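Local coordinates for protein glycosyltransferase Gtf1 (Streptococcus gordonii, PDB 5E9T) that belongs to the GT-B class of glycosyltransferases and assembles with the glycosyltransferase-stabilizing protein Gtf2, at residues H245-W258 against Q282-S294. The protein carries 1 engineered substitution. Numbering follows the deposited sequence.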
ATOM      1  N   HIS A 245      19.293 -19.007  21.631  1.00 36.35           N
ATOM      2  CA  HIS A 245      18.969 -17.745  20.989  1.00 31.00           C
ATOM      3  C   HIS A 245      20.008 -17.286  19.977  1.00 34.02           C
ATOM      4  O   HIS A 245      19.855 -16.196  19.418  1.00 40.45           O
ATOM      5  CB  HIS A 245      18.807 -16.671  22.057  1.00 33.17           C
ATOM      6  CG  HIS A 245      20.065 -16.416  22.824  1.00 40.18           C
ATOM      7  ND1 HIS A 245      20.667 -17.381  23.602  1.00 44.70           N
ATOM      8  CD2 HIS A 245      20.847 -15.316  22.916  1.00 44.09           C
ATOM      9  CE1 HIS A 245      21.762 -16.884  24.148  1.00 45.80           C
ATOM     10  NE2 HIS A 245      21.893 -15.631  23.750  1.00 45.63           N
ATOM     11  N   PHE A 246      21.063 -18.058  19.736  1.00 35.88           N
ATOM     12  CA  PHE A 246      22.062 -17.611  18.777  1.00 40.18           C
ATOM     13  C   PHE A 246      22.785 -18.812  18.188  1.00 45.29           C
ATOM     14  O   PHE A 246      22.860 -19.875  18.809  1.00 56.97           O
ATOM     15  CB  PHE A 246      23.058 -16.640  19.422  1.00 40.15           C
ATOM     16  CG  PHE A 246      24.126 -17.308  20.238  1.00 43.91           C
ATOM     17  CD1 PHE A 246      23.849 -17.799  21.503  1.00 44.29           C
ATOM     18  CD2 PHE A 246      25.420 -17.416  19.752  1.00 45.36           C
ATOM     19  CE1 PHE A 246      24.839 -18.405  22.262  1.00 43.45           C
ATOM     20  CE2 PHE A 246      26.411 -18.014  20.506  1.00 43.56           C
ATOM     21  CZ  PHE A 246      26.121 -18.513  21.759  1.00 39.65           C
ATOM     22  N   SER A 247      23.310 -18.623  16.979  1.00 45.33           N
ATOM     23  CA  SER A 247      24.141 -19.623  16.317  1.00 56.21           C
ATOM     24  C   SER A 247      25.599 -19.305  16.622  1.00 61.65           C
ATOM     25  O   SER A 247      26.140 -18.305  16.139  1.00 67.89           O
ATOM     26  CB  SER A 247      23.885 -19.635  14.813  1.00 59.49           C
ATOM     27  OG  SER A 247      24.873 -20.397  14.139  1.00 55.33           O
ATOM     28  N   GLU A 248      26.237 -20.168  17.413  1.00 58.86           N
ATOM     29  CA  GLU A 248      27.602 -19.903  17.849  1.00 58.20           C
ATOM     30  C   GLU A 248      28.609 -20.218  16.751  1.00 58.38           C
ATOM     31  O   GLU A 248      29.603 -19.503  16.590  1.00 67.10           O
ATOM     32  CB  GLU A 248      27.903 -20.709  19.110  1.00 63.68           C
ATOM     33  CG  GLU A 248      29.356 -20.998  19.361  1.00 70.24           C
ATOM     34  CD  GLU A 248      29.527 -22.083  20.403  1.00 74.34           C
ATOM     35  OE1 GLU A 248      29.005 -23.185  20.189  1.00 77.87           O
ATOM     36  OE2 GLU A 248      30.162 -21.832  21.436  1.00 76.68           O
ATOM     37  N   ASN A 249      28.357 -21.271  15.974  1.00 53.69           N
ATOM     38  CA  ASN A 249      29.286 -21.654  14.918  1.00 62.52           C
ATOM     39  C   ASN A 249      29.401 -20.577  13.848  1.00 59.70           C
ATOM     40  O   ASN A 249      30.452 -20.441  13.214  1.00 68.37           O
ATOM     41  CB  ASN A 249      28.846 -22.977  14.296  1.00 76.07           C
ATOM     42  CG  ASN A 249      29.414 -24.179  15.017  1.00 83.72           C
ATOM     43  OD1 ASN A 249      29.466 -25.279  14.467  1.00 85.60           O
ATOM     44  ND2 ASN A 249      29.850 -23.978  16.252  1.00 85.42           N
ATOM     45  N   ALA A 250      28.336 -19.812  13.632  1.00 52.17           N
ATOM     46  CA  ALA A 250      28.296 -18.765  12.623  1.00 48.36           C
ATOM     47  C   ALA A 250      28.643 -17.388  13.180  1.00 48.39           C
ATOM     48  O   ALA A 250      28.428 -16.383  12.494  1.00 47.12           O
ATOM     49  CB  ALA A 250      26.929 -18.739  11.947  1.00 44.05           C
ATOM     50  N   SER A 251      29.119 -17.312  14.417  1.00 48.32           N
ATOM     51  CA  SER A 251      29.447 -16.047  15.055  1.00 43.58           C
ATOM     52  C   SER A 251      30.959 -15.901  15.205  1.00 45.36           C
ATOM     53  O   SER A 251      31.745 -16.757  14.787  1.00 42.57           O
ATOM     54  CB  SER A 251      28.757 -15.938  16.417  1.00 38.87           C
ATOM     55  OG  SER A 251      27.358 -16.112  16.294  1.00 38.10           O
ATOM     56  N   SER A 252      31.358 -14.783  15.804  1.00 43.65           N
ATOM     57  CA  SER A 252      32.752 -14.469  16.081  1.00 41.60           C
ATOM     58  C   SER A 252      32.775 -13.467  17.226  1.00 44.37           C
ATOM     59  O   SER A 252      31.730 -13.070  17.748  1.00 38.17           O
ATOM     60  CB  SER A 252      33.456 -13.910  14.842  1.00 40.46           C
ATOM     61  OG  SER A 252      33.248 -12.509  14.738  1.00 37.87           O
ATOM     62  N   ASP A 253      33.982 -13.054  17.618  1.00 55.61           N
ATOM     63  CA  ASP A 253      34.084 -11.937  18.549  1.00 63.33           C
ATOM     64  C   ASP A 253      33.591 -10.644  17.912  1.00 55.46           C
ATOM     65  O   ASP A 253      33.165  -9.727  18.622  1.00 48.78           O
ATOM     66  CB  ASP A 253      35.528 -11.780  19.034  1.00 79.47           C
ATOM     67  CG  ASP A 253      35.711 -12.218  20.480  1.00 92.14           C
ATOM     68  OD1 ASP A 253      34.871 -12.990  20.986  1.00 95.89           O
ATOM     69  OD2 ASP A 253      36.700 -11.787  21.112  1.00 96.62           O
ATOM     70  N   ASP A 254      33.649 -10.552  16.579  1.00 54.34           N
ATOM     71  CA  ASP A 254      33.204  -9.353  15.875  1.00 54.08           C
ATOM     72  C   ASP A 254      31.692  -9.327  15.665  1.00 49.04           C
ATOM     73  O   ASP A 254      31.046  -8.298  15.893  1.00 48.84           O
ATOM     74  CB  ASP A 254      33.918  -9.248  14.526  1.00 67.32           C
ATOM     75  CG  ASP A 254      35.314  -8.685  14.651  1.00 75.06           C
ATOM     76  OD1 ASP A 254      35.552  -7.896  15.590  1.00 72.04           O
ATOM     77  OD2 ASP A 254      36.170  -9.028  13.808  1.00 81.08           O
ATOM     78  N   TYR A 255      31.110 -10.445  15.233  1.00 50.12           N
ATOM     79  CA  TYR A 255      29.726 -10.475  14.774  1.00 47.63           C
ATOM     80  C   TYR A 255      28.998 -11.657  15.390  1.00 47.42           C
ATOM     81  O   TYR A 255      29.500 -12.784  15.359  1.00 53.89           O
ATOM     82  CB  TYR A 255      29.654 -10.567  13.247  1.00 46.98           C
ATOM     83  CG  TYR A 255      30.157  -9.337  12.533  1.00 50.20           C
ATOM     84  CD1 TYR A 255      29.671  -8.077  12.855  1.00 51.15           C
ATOM     85  CD2 TYR A 255      31.126  -9.434  11.544  1.00 53.26           C
ATOM     86  CE1 TYR A 255      30.129  -6.949  12.203  1.00 51.09           C
ATOM     87  CE2 TYR A 255      31.593  -8.312  10.890  1.00 53.37           C
ATOM     88  CZ  TYR A 255      31.092  -7.072  11.223  1.00 53.26           C
ATOM     89  OH  TYR A 255      31.555  -5.951  10.572  1.00 56.52           O
ATOM     90  N   ILE A 256      27.812 -11.400  15.928  1.00 41.34           N
ATOM     91  CA  ILE A 256      26.979 -12.431  16.532  1.00 34.36           C
ATOM     92  C   ILE A 256      25.806 -12.709  15.604  1.00 35.56           C
ATOM     93  O   ILE A 256      25.245 -11.789  14.999  1.00 46.17           O
ATOM     94  CB  ILE A 256      26.500 -12.009  17.933  1.00 29.75           C
ATOM     95  CG1 ILE A 256      25.976 -13.211  18.707  1.00 30.75           C
ATOM     96  CG2 ILE A 256      25.444 -10.907  17.858  1.00 30.37           C
ATOM     97  CD1 ILE A 256      25.507 -12.838  20.074  1.00 38.00           C
ATOM     98  N   LEU A 257      25.455 -13.981  15.471  1.00 30.84           N
ATOM     99  CA  LEU A 257      24.311 -14.395  14.665  1.00 32.23           C
ATOM    100  C   LEU A 257      23.207 -14.842  15.612  1.00 35.08           C
ATOM    101  O   LEU A 257      23.295 -15.917  16.214  1.00 40.60           O
ATOM    102  CB  LEU A 257      24.692 -15.512  13.696  1.00 40.97           C
ATOM    103  CG  LEU A 257      23.589 -15.984  12.755  1.00 41.31           C
ATOM    104  CD1 LEU A 257      22.819 -14.806  12.211  1.00 36.39           C
ATOM    105  CD2 LEU A 257      24.158 -16.790  11.604  1.00 43.11           C
ATOM    106  N   TRP A 258      22.163 -14.030  15.730  1.00 35.54           N
ATOM    107  CA  TRP A 258      21.039 -14.413  16.566  1.00 28.88           C
ATOM    108  C   TRP A 258      20.265 -15.564  15.926  1.00 28.26           C
ATOM    109  O   TRP A 258      20.330 -15.801  14.715  1.00 21.87           O
ATOM    110  CB  TRP A 258      20.082 -13.238  16.784  1.00 24.99           C
ATOM    111  CG  TRP A 258      20.655 -12.005  17.424  1.00 25.48           C
ATOM    112  CD1 TRP A 258      20.662 -10.745  16.902  1.00 34.60           C
ATOM    113  CD2 TRP A 258      21.271 -11.903  18.716  1.00 24.56           C
ATOM    114  NE1 TRP A 258      21.250  -9.868  17.779  1.00 31.12           N
ATOM    115  CE2 TRP A 258      21.632 -10.554  18.901  1.00 25.89           C
ATOM    116  CE3 TRP A 258      21.557 -12.821  19.729  1.00 30.73           C
ATOM    117  CZ2 TRP A 258      22.265 -10.103  20.055  1.00 29.38           C
ATOM    118  CZ3 TRP A 258      22.180 -12.369  20.877  1.00 30.75           C
ATOM    119  CH2 TRP A 258      22.530 -11.023  21.028  1.00 30.01           C
ATOM    120  N   GLN A 282      21.375 -19.225  30.815  1.00 55.50           N
ATOM    121  CA  GLN A 282      21.099 -18.498  29.581  1.00 55.65           C
ATOM    122  C   GLN A 282      20.941 -17.009  29.822  1.00 55.98           C
ATOM    123  O   GLN A 282      21.249 -16.199  28.938  1.00 55.51           O
ATOM    124  CB  GLN A 282      19.838 -19.060  28.931  1.00 63.67           C
ATOM    125  CG  GLN A 282      19.588 -18.604  27.512  1.00 64.75           C
ATOM    126  CD  GLN A 282      18.263 -19.115  26.992  1.00 63.00           C
ATOM    127  OE1 GLN A 282      17.569 -19.868  27.678  1.00 73.17           O
ATOM    128  NE2 GLN A 282      17.920 -18.741  25.769  1.00 57.94           N
ATOM    129  N   LYS A 283      20.434 -16.638  30.996  1.00 55.07           N
ATOM    130  CA  LYS A 283      20.318 -15.230  31.342  1.00 51.80           C
ATOM    131  C   LYS A 283      21.680 -14.555  31.300  1.00 55.48           C
ATOM    132  O   LYS A 283      21.836 -13.478  30.716  1.00 54.30           O
ATOM    133  CB  LYS A 283      19.679 -15.096  32.720  1.00 52.41           C
ATOM    134  CG  LYS A 283      19.220 -13.699  33.070  1.00 55.56           C
ATOM    135  CD  LYS A 283      20.269 -12.958  33.876  1.00 56.26           C
ATOM    136  CE  LYS A 283      19.622 -11.937  34.791  1.00 52.07           C
ATOM    137  NZ  LYS A 283      18.671 -12.585  35.738  1.00 45.92           N
ATOM    138  N   ARG A 284      22.691 -15.199  31.886  1.00 62.92           N
ATOM    139  CA  ARG A 284      24.016 -14.595  31.916  1.00 64.46           C
ATOM    140  C   ARG A 284      24.647 -14.566  30.528  1.00 62.71           C
ATOM    141  O   ARG A 284      25.258 -13.561  30.148  1.00 73.31           O
ATOM    142  CB  ARG A 284      24.905 -15.338  32.913  1.00 70.01           C
ATOM    143  CG  ARG A 284      24.590 -15.014  34.374  1.00 78.12           C
ATOM    144  CD  ARG A 284      25.534 -15.743  35.317  1.00 80.41           C
ATOM    145  NE  ARG A 284      26.159 -16.882  34.656  1.00 79.52           N
ATOM    146  CZ  ARG A 284      25.882 -18.151  34.932  1.00 80.08           C
ATOM    147  NH1 ARG A 284      24.994 -18.452  35.871  1.00 77.59           N
ATOM    148  NH2 ARG A 284      26.498 -19.122  34.271  1.00 84.23           N
ATOM    149  N   ILE A 285      24.493 -15.637  29.744  1.00 53.84           N
ATOM    150  CA  ILE A 285      25.098 -15.662  28.412  1.00 52.25           C
ATOM    151  C   ILE A 285      24.536 -14.532  27.556  1.00 52.09           C
ATOM    152  O   ILE A 285      25.273 -13.663  27.079  1.00 57.00           O
ATOM    153  CB  ILE A 285      24.895 -17.032  27.741  1.00 51.71           C
ATOM    154  CG1 ILE A 285      25.525 -18.135  28.586  1.00 54.41           C
ATOM    155  CG2 ILE A 285      25.517 -17.033  26.353  1.00 45.80           C
ATOM    156  CD1 ILE A 285      27.008 -17.936  28.837  1.00 59.44           C
ATOM    157  N   LEU A 286      23.212 -14.511  27.379  1.00 50.90           N
ATOM    158  CA  LEU A 286      22.579 -13.464  26.581  1.00 48.21           C
ATOM    159  C   LEU A 286      22.834 -12.080  27.165  1.00 51.74           C
ATOM    160  O   LEU A 286      22.923 -11.098  26.418  1.00 53.93           O
ATOM    161  CB  LEU A 286      21.077 -13.735  26.473  1.00 42.26           C
ATOM    162  CG  LEU A 286      20.152 -12.633  25.954  1.00 36.75           C
ATOM    163  CD1 LEU A 286      20.412 -12.337  24.484  1.00 38.11           C
ATOM    164  CD2 LEU A 286      18.699 -13.020  26.186  1.00 34.60           C
ATOM    165  N   GLU A 287      22.970 -11.984  28.489  1.00 55.53           N
ATOM    166  CA  GLU A 287      23.214 -10.690  29.120  1.00 60.77           C
ATOM    167  C   GLU A 287      24.505 -10.056  28.615  1.00 60.92           C
ATOM    168  O   GLU A 287      24.554  -8.844  28.376  1.00 63.39           O
ATOM    169  CB  GLU A 287      23.256 -10.851  30.641  1.00 64.32           C
ATOM    170  CG  GLU A 287      23.118  -9.560  31.419  1.00 71.27           C
ATOM    171  CD  GLU A 287      22.789  -9.805  32.876  1.00 81.50           C
ATOM    172  OE1 GLU A 287      23.011 -10.940  33.345  1.00 81.80           O
ATOM    173  OE2 GLU A 287      22.304  -8.870  33.548  1.00 89.33           O
ATOM    174  N   GLN A 288      25.568 -10.850  28.463  1.00 57.96           N
ATOM    175  CA  GLN A 288      26.839 -10.278  28.030  1.00 61.48           C
ATOM    176  C   GLN A 288      26.914 -10.119  26.516  1.00 62.34           C
ATOM    177  O   GLN A 288      27.440  -9.122  26.022  1.00 65.62           O
ATOM    178  CB  GLN A 288      28.017 -11.102  28.555  1.00 71.36           C
ATOM    179  CG  GLN A 288      28.022 -11.230  30.066  1.00 83.45           C
ATOM    180  CD  GLN A 288      27.902 -12.645  30.531  1.00 96.92           C
ATOM    181  OE1 GLN A 288      28.538 -13.559  29.994  1.00 93.21           O
ATOM    182  NE2 GLN A 288      27.072 -12.854  31.538  1.00109.10           N
ATOM    183  N   GLN A 289      26.418 -11.097  25.762  1.00 59.36           N
ATOM    184  CA  GLN A 289      26.405 -10.961  24.305  1.00 52.62           C
ATOM    185  C   GLN A 289      25.732  -9.666  23.890  1.00 51.81           C
ATOM    186  O   GLN A 289      26.159  -9.014  22.932  1.00 48.06           O
ATOM    187  CB  GLN A 289      25.702 -12.157  23.645  1.00 45.02           C
ATOM    188  CG  GLN A 289      26.158 -13.509  24.125  1.00 42.14           C
ATOM    189  CD  GLN A 289      25.376 -14.629  23.469  1.00 44.78           C
ATOM    190  OE1 GLN A 289      24.438 -15.163  24.053  1.00 50.75           O
ATOM    191  NE2 GLN A 289      25.780 -15.017  22.264  1.00 40.78           N
ATOM    192  N   PHE A 290      24.666  -9.290  24.594  1.00 52.31           N
ATOM    193  CA  PHE A 290      24.140  -7.941  24.458  1.00 52.32           C
ATOM    194  C   PHE A 290      25.242  -6.917  24.706  1.00 57.42           C
ATOM    195  O   PHE A 290      25.639  -6.189  23.794  1.00 55.96           O
ATOM    196  CB  PHE A 290      22.952  -7.740  25.401  1.00 54.24           C
ATOM    197  CG  PHE A 290      21.624  -8.027  24.754  1.00 55.00           C
ATOM    198  CD1 PHE A 290      21.383  -7.638  23.445  1.00 53.23           C
ATOM    199  CD2 PHE A 290      20.624  -8.696  25.440  1.00 53.98           C
ATOM    200  CE1 PHE A 290      20.169  -7.899  22.838  1.00 48.54           C
ATOM    201  CE2 PHE A 290      19.407  -8.961  24.837  1.00 50.64           C
ATOM    202  CZ  PHE A 290      19.181  -8.561  23.536  1.00 49.69           C
ATOM    203  N   GLN A 291      25.796  -6.896  25.922  1.00 61.79           N
ATOM    204  CA  GLN A 291      26.830  -5.916  26.255  1.00 57.49           C
ATOM    205  C   GLN A 291      27.950  -5.880  25.218  1.00 48.75           C
ATOM    206  O   GLN A 291      28.429  -4.802  24.849  1.00 46.12           O
ATOM    207  CB  GLN A 291      27.406  -6.205  27.642  1.00 58.58           C
ATOM    208  CG  GLN A 291      28.441  -5.192  28.092  1.00 62.75           C
ATOM    209  CD  GLN A 291      27.968  -3.766  27.895  1.00 72.99           C
ATOM    210  OE1 GLN A 291      28.458  -3.052  27.020  1.00 78.97           O
ATOM    211  NE2 GLN A 291      27.006  -3.344  28.709  1.00 75.54           N
ATOM    212  N   HIS A 292      28.385  -7.045  24.734  1.00 44.75           N
ATOM    213  CA  HIS A 292      29.524  -7.082  23.820  1.00 48.30           C
ATOM    214  C   HIS A 292      29.157  -6.589  22.420  1.00 50.63           C
ATOM    215  O   HIS A 292      29.771  -5.650  21.899  1.00 45.72           O
ATOM    216  CB  HIS A 292      30.092  -8.500  23.751  1.00 50.58           C
ATOM    217  CG  HIS A 292      31.360  -8.604  22.961  1.00 55.32           C
ATOM    218  ND1 HIS A 292      31.734  -9.753  22.297  1.00 65.24           N
ATOM    219  CD2 HIS A 292      32.345  -7.701  22.734  1.00 53.76           C
ATOM    220  CE1 HIS A 292      32.891  -9.553  21.692  1.00 65.29           C
ATOM    221  NE2 HIS A 292      33.282  -8.316  21.941  1.00 60.93           N
ATOM    222  N   TYR A 293      28.154  -7.214  21.795  1.00 55.38           N
ATOM    223  CA  TYR A 293      27.966  -7.066  20.352  1.00 47.40           C
ATOM    224  C   TYR A 293      27.217  -5.794  19.979  1.00 44.29           C
ATOM    225  O   TYR A 293      27.541  -5.153  18.974  1.00 45.58           O
ATOM    226  CB  TYR A 293      27.249  -8.290  19.798  1.00 39.63           C
ATOM    227  CG  TYR A 293      28.141  -9.499  19.794  1.00 47.05           C
ATOM    228  CD1 TYR A 293      28.208 -10.337  20.898  1.00 50.94           C
ATOM    229  CD2 TYR A 293      28.950  -9.779  18.703  1.00 50.10           C
ATOM    230  CE1 TYR A 293      29.035 -11.438  20.903  1.00 51.65           C
ATOM    231  CE2 TYR A 293      29.778 -10.880  18.698  1.00 51.49           C
ATOM    232  CZ  TYR A 293      29.818 -11.706  19.801  1.00 50.17           C
ATOM    233  OH  TYR A 293      30.643 -12.805  19.807  1.00 48.13           O
ATOM    234  N   SER A 294      26.178  -5.453  20.734  1.00 36.28           N
ATOM    235  CA  SER A 294      25.496  -4.171  20.612  1.00 43.40           C
ATOM    236  C   SER A 294      25.278  -3.660  22.020  1.00 56.45           C
ATOM    237  O   SER A 294      24.486  -4.263  22.750  1.00 60.41           O
ATOM    238  CB  SER A 294      24.149  -4.350  19.913  1.00 47.24           C
ATOM    239  OG  SER A 294      23.275  -5.079  20.768  1.00 48.55           O
TER
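Q289 meets H245 and F246 with the two ends of one amide, a compact example of how one glutamine can serve an imidazole N-H with its oxygen and a phenyl face with its nitrogen. Its OE1 accepts a hydrogen bond from H245 NE2 at 2.6 Å; the bond is bent (134° at the hydrogen), with the donor tilted out of the carbonyl plane and the ring and amide planes steeply inclined. The other end, NE2, sits over the centre of the F246 ring, 3.2 Å above its plane, again with the two planes steeply inclined. With CG anti to the carbonyl carbon (chi1 -49°) and an extended chain beyond it, Q289 reaches far enough to touch both rings. F246 CD1 in turn lies above one face of the neighbouring H245 ring, offset toward its rim, while L286 CD1 packs against H245 CD2.

At the far end of the helix, I256 crosses Y293 at about a right angle and sets its CB over the middle of the phenol ring, a CH-pi contact of 3.4 Å to the centroid. S252 O lies in the plane of that ring, at its hydroxyl edge; the modelled separation is too short to trust in detail, although a hydrogen bond from Y293 OH is indicated. S252 OG meanwhile accepts from the backbone N of D254 and of Y255, an ST turn and an ST motif sharing one hydroxyl. Deeper in, W258 and F290 meet obliquely, centroids 5.5 Å apart, and F266 meets both edge-to-face. Y255 turns elsewhere, its OH bonded to P58 O of the Gtf2 chain.

Helix 280-293 is the connection of a beta-alpha-beta crossover between parallel strands 274-277 and 299-302, and here it packs against a short, weakly bonded two-stranded hairpin (246-247 and 257-258) in the Rossmann-like N-terminal domain of a GT-B fold.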